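Local atomic coordinates of cytochrome P450 RhF (Acinetobacter radioresistens, PDB entry 6RO8), a protein that probably uses its heme iron to oxidise substrates as a monooxygenase, the chain being the heme domain of a longer protein that also carries reductase domains. Residues 48-53 and 349-354; 126-131 and 245-250. One frame throughout, in Å; residues are numbered along the deposited sequence.

Contact 1 of 2, residues 48-53 and 349-354; sequences EFRAQL and NHDELH
From the helix side, Arg50 makes every close contact, reaching to the peptide carbonyl of His350 with a water bridging them. The NH2 of Arg50 donates to the water over 2.6 Å, and the water in turn donates a hydrogen bond to O of His350 at 2.5 Å. The water lies at the edge of the guanidinium, in its plane, while CB of His350 sits 3.8 Å from NH2 of Arg50, over one face and offset toward the rim. Guanidinium and imidazole planes are turned 52° apart, so they do not stack. A bend at chi3 (-66°) of Arg50 turns its end against the His350 peptide and leaves CD 3.9 Å from CA of Asp351. Arginine suits this place because its aliphatic stem can lie in a buried setting while its several N-H groups reach separate acceptors: NH2 the water, NH1 O of Ala43 and OG of Ser347.

The receiving loop is itself braced. Asp351 closes an Asx turn, its OD1 accepting from N of Leu353 at 3.0 Å from above the carboxylate plane, and its OD2 accepts from N of Tyr69. His350 bonds through both ring nitrogens, to Asp359 and to O of His313, partners that would favour a doubly protonated ring.

The contact thus joins helix 47-52, just before strands 55-58 and 63-66 of the five-stranded sheet, to the loop after helix 345-349, with the start of helix 69-77 held alongside and helix 303-314 tied on through His350.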
# COMPACT_ATOMS: atom_id res chain seq x y z
N GLU A 48 8.96 21.25 6.49
CA GLU A 48 10.08 22.18 6.33
C GLU A 48 10.87 21.86 5.07
O GLU A 48 11.35 22.76 4.37
CB GLU A 48 11.03 22.13 7.53
CG GLU A 48 10.44 22.24 8.92
CD GLU A 48 11.40 21.69 9.99
OE1 GLU A 48 11.58 20.45 10.08
OE2 GLU A 48 12.01 22.51 10.71
N PHE A 49 11.03 20.57 4.77
CA PHE A 49 11.82 20.16 3.62
C PHE A 49 11.12 20.50 2.31
O PHE A 49 11.77 20.94 1.36
CB PHE A 49 12.15 18.67 3.71
CG PHE A 49 13.07 18.33 4.85
CD1 PHE A 49 14.45 18.47 4.71
CD2 PHE A 49 12.56 17.88 6.06
CE1 PHE A 49 15.30 18.14 5.75
CE2 PHE A 49 13.42 17.55 7.12
CZ PHE A 49 14.79 17.69 6.96
N ARG A 50 9.80 20.29 2.23
CA ARG A 50 9.07 20.79 1.07
C ARG A 50 9.37 22.26 0.84
O ARG A 50 9.54 22.70 -0.30
CB ARG A 50 7.56 20.57 1.21
CG ARG A 50 7.14 19.12 1.16
CD ARG A 50 5.65 18.93 0.84
NE ARG A 50 4.74 19.43 1.88
CZ ARG A 50 4.52 18.82 3.04
NH1 ARG A 50 5.16 17.71 3.33
NH2 ARG A 50 3.66 19.34 3.91
N ALA A 51 9.51 23.01 1.93
CA ALA A 51 9.68 24.45 1.84
C ALA A 51 11.09 24.84 1.39
O ALA A 51 11.25 25.63 0.45
CB ALA A 51 9.36 25.10 3.18
N GLN A 52 12.13 24.31 2.05
CA GLN A 52 13.49 24.83 1.88
C GLN A 52 14.56 23.79 1.55
O GLN A 52 15.73 24.16 1.46
CB GLN A 52 13.93 25.61 3.13
CG GLN A 52 12.89 26.58 3.70
CD GLN A 52 12.82 27.89 2.92
OE1 GLN A 52 13.69 28.19 2.10
NE2 GLN A 52 11.78 28.68 3.17
N LEU A 53 14.20 22.51 1.37
CA LEU A 53 15.21 21.49 1.09
C LEU A 53 14.53 20.27 0.46
O LEU A 53 14.60 19.16 1.01
CB LEU A 53 15.97 21.11 2.37
CG LEU A 53 17.21 20.20 2.27
CD1 LEU A 53 18.16 20.70 1.22
CD2 LEU A 53 17.92 20.02 3.60
N ASN A 349 1.55 14.67 -1.76
CA ASN A 349 0.12 14.91 -1.69
C ASN A 349 -0.22 16.05 -0.75
O ASN A 349 -1.35 16.54 -0.79
CB ASN A 349 -0.61 13.64 -1.28
CG ASN A 349 -0.54 12.56 -2.35
OD1 ASN A 349 -0.15 12.83 -3.50
ND2 ASN A 349 -0.94 11.33 -2.00
N HIS A 350 0.73 16.48 0.08
CA HIS A 350 0.55 17.66 0.91
C HIS A 350 1.38 18.83 0.42
O HIS A 350 1.65 19.76 1.19
CB HIS A 350 0.87 17.32 2.36
CG HIS A 350 -0.20 16.51 3.03
ND1 HIS A 350 -1.03 17.02 3.99
CD2 HIS A 350 -0.59 15.23 2.84
CE1 HIS A 350 -1.87 16.09 4.39
NE2 HIS A 350 -1.63 14.99 3.70
N ASP A 351 1.81 18.78 -0.84
CA ASP A 351 2.62 19.83 -1.44
C ASP A 351 1.74 21.05 -1.70
O ASP A 351 0.87 21.03 -2.59
CB ASP A 351 3.27 19.32 -2.72
CG ASP A 351 4.37 20.25 -3.24
OD1 ASP A 351 4.48 21.40 -2.75
OD2 ASP A 351 5.12 19.84 -4.15
N GLU A 352 1.97 22.11 -0.93
CA GLU A 352 1.22 23.34 -1.10
C GLU A 352 1.33 23.88 -2.51
O GLU A 352 0.42 24.58 -2.97
CB GLU A 352 1.68 24.37 -0.08
CG GLU A 352 0.67 25.46 0.19
CD GLU A 352 -0.70 24.92 0.51
OE1 GLU A 352 -0.81 24.00 1.35
OE2 GLU A 352 -1.68 25.42 -0.08
N LEU A 353 2.41 23.55 -3.22
CA LEU A 353 2.58 24.00 -4.60
C LEU A 353 1.57 23.36 -5.54
O LEU A 353 1.41 23.85 -6.66
CB LEU A 353 4.00 23.68 -5.08
CG LEU A 353 5.10 24.35 -4.26
CD1 LEU A 353 6.47 23.76 -4.54
CD2 LEU A 353 5.09 25.83 -4.54
N HIS A 354 0.88 22.30 -5.13
CA HIS A 354 -0.03 21.64 -6.06
C HIS A 354 -1.46 21.51 -5.53
O HIS A 354 -2.41 21.41 -6.32
CB HIS A 354 0.50 20.27 -6.43
CG HIS A 354 -0.25 19.63 -7.55
ND1 HIS A 354 0.06 19.84 -8.87
CD2 HIS A 354 -1.31 18.79 -7.54
CE1 HIS A 354 -0.77 19.15 -9.63
NE2 HIS A 354 -1.61 18.50 -8.85
O HOH W 1 2.02 21.21 3.13

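Contact 2 of 2, residues 126-131 and 245-250; sequences RALMDA and IAKNRV. With HEM (protoporphyrin IX containing Fe), chain B.
Lys247 and Leu128 supply the van der Waals part of this contact, their side chains crossing at about a right angle. Bent at chi2 (-74°), the lysine chain passes by the backbone carbonyl of Leu128, its CE 3.6 Å from Leu128 O, and brings NZ to 3.4 Å from CD1 of Leu128. Lysine fits this partly exposed position: its methylenes pack while its amino group need not be buried. Deeper in, CG of Met129 lies 4.4 Å from CG of Lys247, and the flexible thioether side chain also touches Met244 and Tyr259.

The polar part belongs to the heme. Arg126 has CG anti to its own N (chi1 178°) and an extended chain, long enough for NH1 to donate to propionate O2D at 2.8 Å, at the guanidinium edge and near its plane, though the bond is bent (136°); NH1 also donates to O of Gln380. The positive charge suits a propionate; His379 and Arg322 also hydrogen-bond the heme.

At the iron, water 2 is a ligand at 2.3 Å, and Cys381 is the axial thiolate.

Within the P450 fold, the end of helix 121-127, the C helix, and its following turn here meet helix 240-250, the H helix, with helices 207-233 and 257-270 packed on the latter.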
# COMPACT_ATOMS: atom_id res chain seq x y z
N ARG A 126 2.52 -6.84 -17.91
CA ARG A 126 1.32 -6.08 -17.56
C ARG A 126 0.31 -6.13 -18.70
O ARG A 126 -0.83 -6.57 -18.52
CB ARG A 126 1.68 -4.64 -17.21
CG ARG A 126 0.44 -3.80 -16.90
CD ARG A 126 0.77 -2.45 -16.28
NE ARG A 126 -0.46 -1.73 -15.94
CZ ARG A 126 -0.58 -0.83 -14.96
NH1 ARG A 126 0.48 -0.50 -14.22
NH2 ARG A 126 -1.75 -0.24 -14.74
N ALA A 127 0.73 -5.68 -19.90
CA ALA A 127 -0.20 -5.55 -21.03
C ALA A 127 -0.92 -6.86 -21.29
O ALA A 127 -2.06 -6.85 -21.76
CB ALA A 127 0.53 -5.10 -22.30
N LEU A 128 -0.30 -7.98 -20.97
CA LEU A 128 -0.92 -9.27 -21.24
C LEU A 128 -1.57 -9.87 -19.99
O LEU A 128 -1.72 -11.09 -19.90
CB LEU A 128 0.11 -10.23 -21.85
CG LEU A 128 0.36 -10.25 -23.39
CD1 LEU A 128 -0.89 -10.62 -24.27
CD2 LEU A 128 1.04 -8.96 -23.89
N MET A 129 -2.03 -9.03 -19.04
CA MET A 129 -2.74 -9.67 -17.91
C MET A 129 -3.86 -8.78 -17.34
O MET A 129 -3.76 -8.29 -16.22
CB MET A 129 -1.77 -10.07 -16.82
CG MET A 129 -1.46 -11.55 -16.84
SD MET A 129 -0.40 -11.98 -15.46
CE MET A 129 0.76 -10.62 -15.48
N ASP A 130 -4.99 -8.71 -18.05
CA ASP A 130 -6.13 -7.89 -17.62
C ASP A 130 -7.44 -8.68 -17.54
O ASP A 130 -8.05 -9.04 -18.56
CB ASP A 130 -6.24 -6.66 -18.53
CG ASP A 130 -4.98 -5.78 -18.43
OD1 ASP A 130 -4.43 -5.72 -17.31
OD2 ASP A 130 -4.54 -5.16 -19.43
N ALA A 131 -7.82 -9.01 -16.30
CA ALA A 131 -9.19 -9.24 -15.90
C ALA A 131 -9.58 -8.22 -14.84
O ALA A 131 -10.27 -8.51 -13.85
CB ALA A 131 -9.38 -10.67 -15.40
N ILE A 245 -1.18 -18.15 -14.45
CA ILE A 245 -0.80 -19.55 -14.70
C ILE A 245 -1.07 -19.91 -16.15
O ILE A 245 -0.22 -20.48 -16.84
CB ILE A 245 -1.57 -20.48 -13.74
CG1 ILE A 245 -1.08 -20.34 -12.30
CG2 ILE A 245 -1.44 -21.93 -14.19
CD1 ILE A 245 -1.84 -21.26 -11.35
N ALA A 246 -2.27 -19.56 -16.64
CA ALA A 246 -2.62 -19.79 -18.03
C ALA A 246 -1.67 -19.06 -18.98
O ALA A 246 -1.16 -19.66 -19.93
CB ALA A 246 -4.06 -19.35 -18.27
N LYS A 247 -1.43 -17.77 -18.75
CA LYS A 247 -0.53 -17.03 -19.63
C LYS A 247 0.89 -17.60 -19.58
O LYS A 247 1.64 -17.51 -20.56
CB LYS A 247 -0.53 -15.54 -19.26
CG LYS A 247 -1.77 -14.77 -19.76
CD LYS A 247 -1.75 -14.50 -21.26
CE LYS A 247 -3.05 -13.85 -21.75
NZ LYS A 247 -2.86 -13.03 -22.99
N ASN A 248 1.25 -18.23 -18.46
CA ASN A 248 2.57 -18.85 -18.36
C ASN A 248 2.68 -20.06 -19.28
O ASN A 248 3.75 -20.33 -19.84
CB ASN A 248 2.84 -19.24 -16.92
CG ASN A 248 4.01 -20.17 -16.79
OD1 ASN A 248 3.85 -21.38 -16.71
ND2 ASN A 248 5.21 -19.60 -16.78
N ARG A 249 1.58 -20.80 -19.44
CA ARG A 249 1.61 -21.92 -20.37
C ARG A 249 1.79 -21.44 -21.81
O ARG A 249 2.38 -22.15 -22.63
CB ARG A 249 0.34 -22.74 -20.23
CG ARG A 249 0.20 -23.43 -18.88
CD ARG A 249 -0.93 -24.48 -18.85
NE ARG A 249 -1.96 -24.16 -17.86
CZ ARG A 249 -2.03 -24.69 -16.64
NH1 ARG A 249 -1.11 -25.57 -16.23
NH2 ARG A 249 -3.01 -24.33 -15.81
N VAL A 250 1.32 -20.23 -22.12
CA VAL A 250 1.39 -19.73 -23.50
C VAL A 250 2.68 -18.95 -23.74
O VAL A 250 3.36 -19.17 -24.75
CB VAL A 250 0.15 -18.87 -23.81
CG1 VAL A 250 0.43 -17.94 -24.97
CG2 VAL A 250 -1.04 -19.77 -24.11
CHA HEM B . 1.13 -0.93 -7.93
CHB HEM B . -0.71 1.42 -4.09
CHC HEM B . -4.41 -1.75 -3.80
CHD HEM B . -2.26 -4.32 -7.33
C1A HEM B . 0.98 -0.02 -6.91
C2A HEM B . 1.86 1.09 -6.57
C3A HEM B . 1.36 1.73 -5.52
C4A HEM B . 0.13 1.06 -5.13
CMA HEM B . 2.00 2.96 -4.86
CAA HEM B . 3.17 1.47 -7.31
CBA HEM B . 2.82 2.60 -8.26
CGA HEM B . 4.00 3.00 -9.10
O1A HEM B . 5.10 2.43 -8.92
O2A HEM B . 3.83 3.91 -9.95
C1B HEM B . -1.90 0.83 -3.74
C2B HEM B . -2.86 1.36 -2.79
C3B HEM B . -3.88 0.48 -2.70
C4B HEM B . -3.60 -0.64 -3.59
CMB HEM B . -2.68 2.72 -2.05
CAB HEM B . -5.18 0.54 -1.86
CBB HEM B . -5.63 1.62 -1.21
C1C HEM B . -4.15 -2.73 -4.73
C2C HEM B . -4.94 -3.92 -5.00
C3C HEM B . -4.33 -4.61 -5.99
C4C HEM B . -3.14 -3.89 -6.37
CMC HEM B . -6.25 -4.27 -4.27
CAC HEM B . -4.68 -5.95 -6.70
CBC HEM B . -5.75 -6.68 -6.37
C1D HEM B . -1.15 -3.65 -7.78
C2D HEM B . -0.26 -4.12 -8.82
C3D HEM B . 0.67 -3.19 -9.00
C4D HEM B . 0.41 -2.09 -8.08
CMD HEM B . -0.35 -5.45 -9.59
CAD HEM B . 1.84 -3.31 -10.00
CBD HEM B . 1.47 -2.79 -11.38
CGD HEM B . 2.73 -2.50 -12.16
O1D HEM B . 3.83 -2.73 -11.61
O2D HEM B . 2.66 -2.03 -13.32
NA HEM B . -0.06 -0.00 -5.99
NB HEM B . -2.39 -0.39 -4.20
NC HEM B . -3.06 -2.76 -5.59
ND HEM B . -0.72 -2.41 -7.36
FE HEM B . -1.59 -1.41 -5.78
O HOH W 2 -0.18 -2.63 -4.43

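How the contacts relate
The two contacts lie on opposite sides of the chain's centre, their centres about 41 Å apart, and share no helix or strand. All the touching residues of contact 1 are buried, whereas contact 2 is only partly so, with Met129 the buried member. The chemistry follows: in 48-53 with 349-354 a buried charge has a water, a carbonyl and a hydroxyl to meet its N-H groups, while 126-131 with 245-250 rests on aliphatic chains where partial exposure lets an amino group be tolerated. Each contains an arginine, but Arg50 ties protein to protein on the sheet side of the fold, and Arg126 ties protein to cofactor on the helical side.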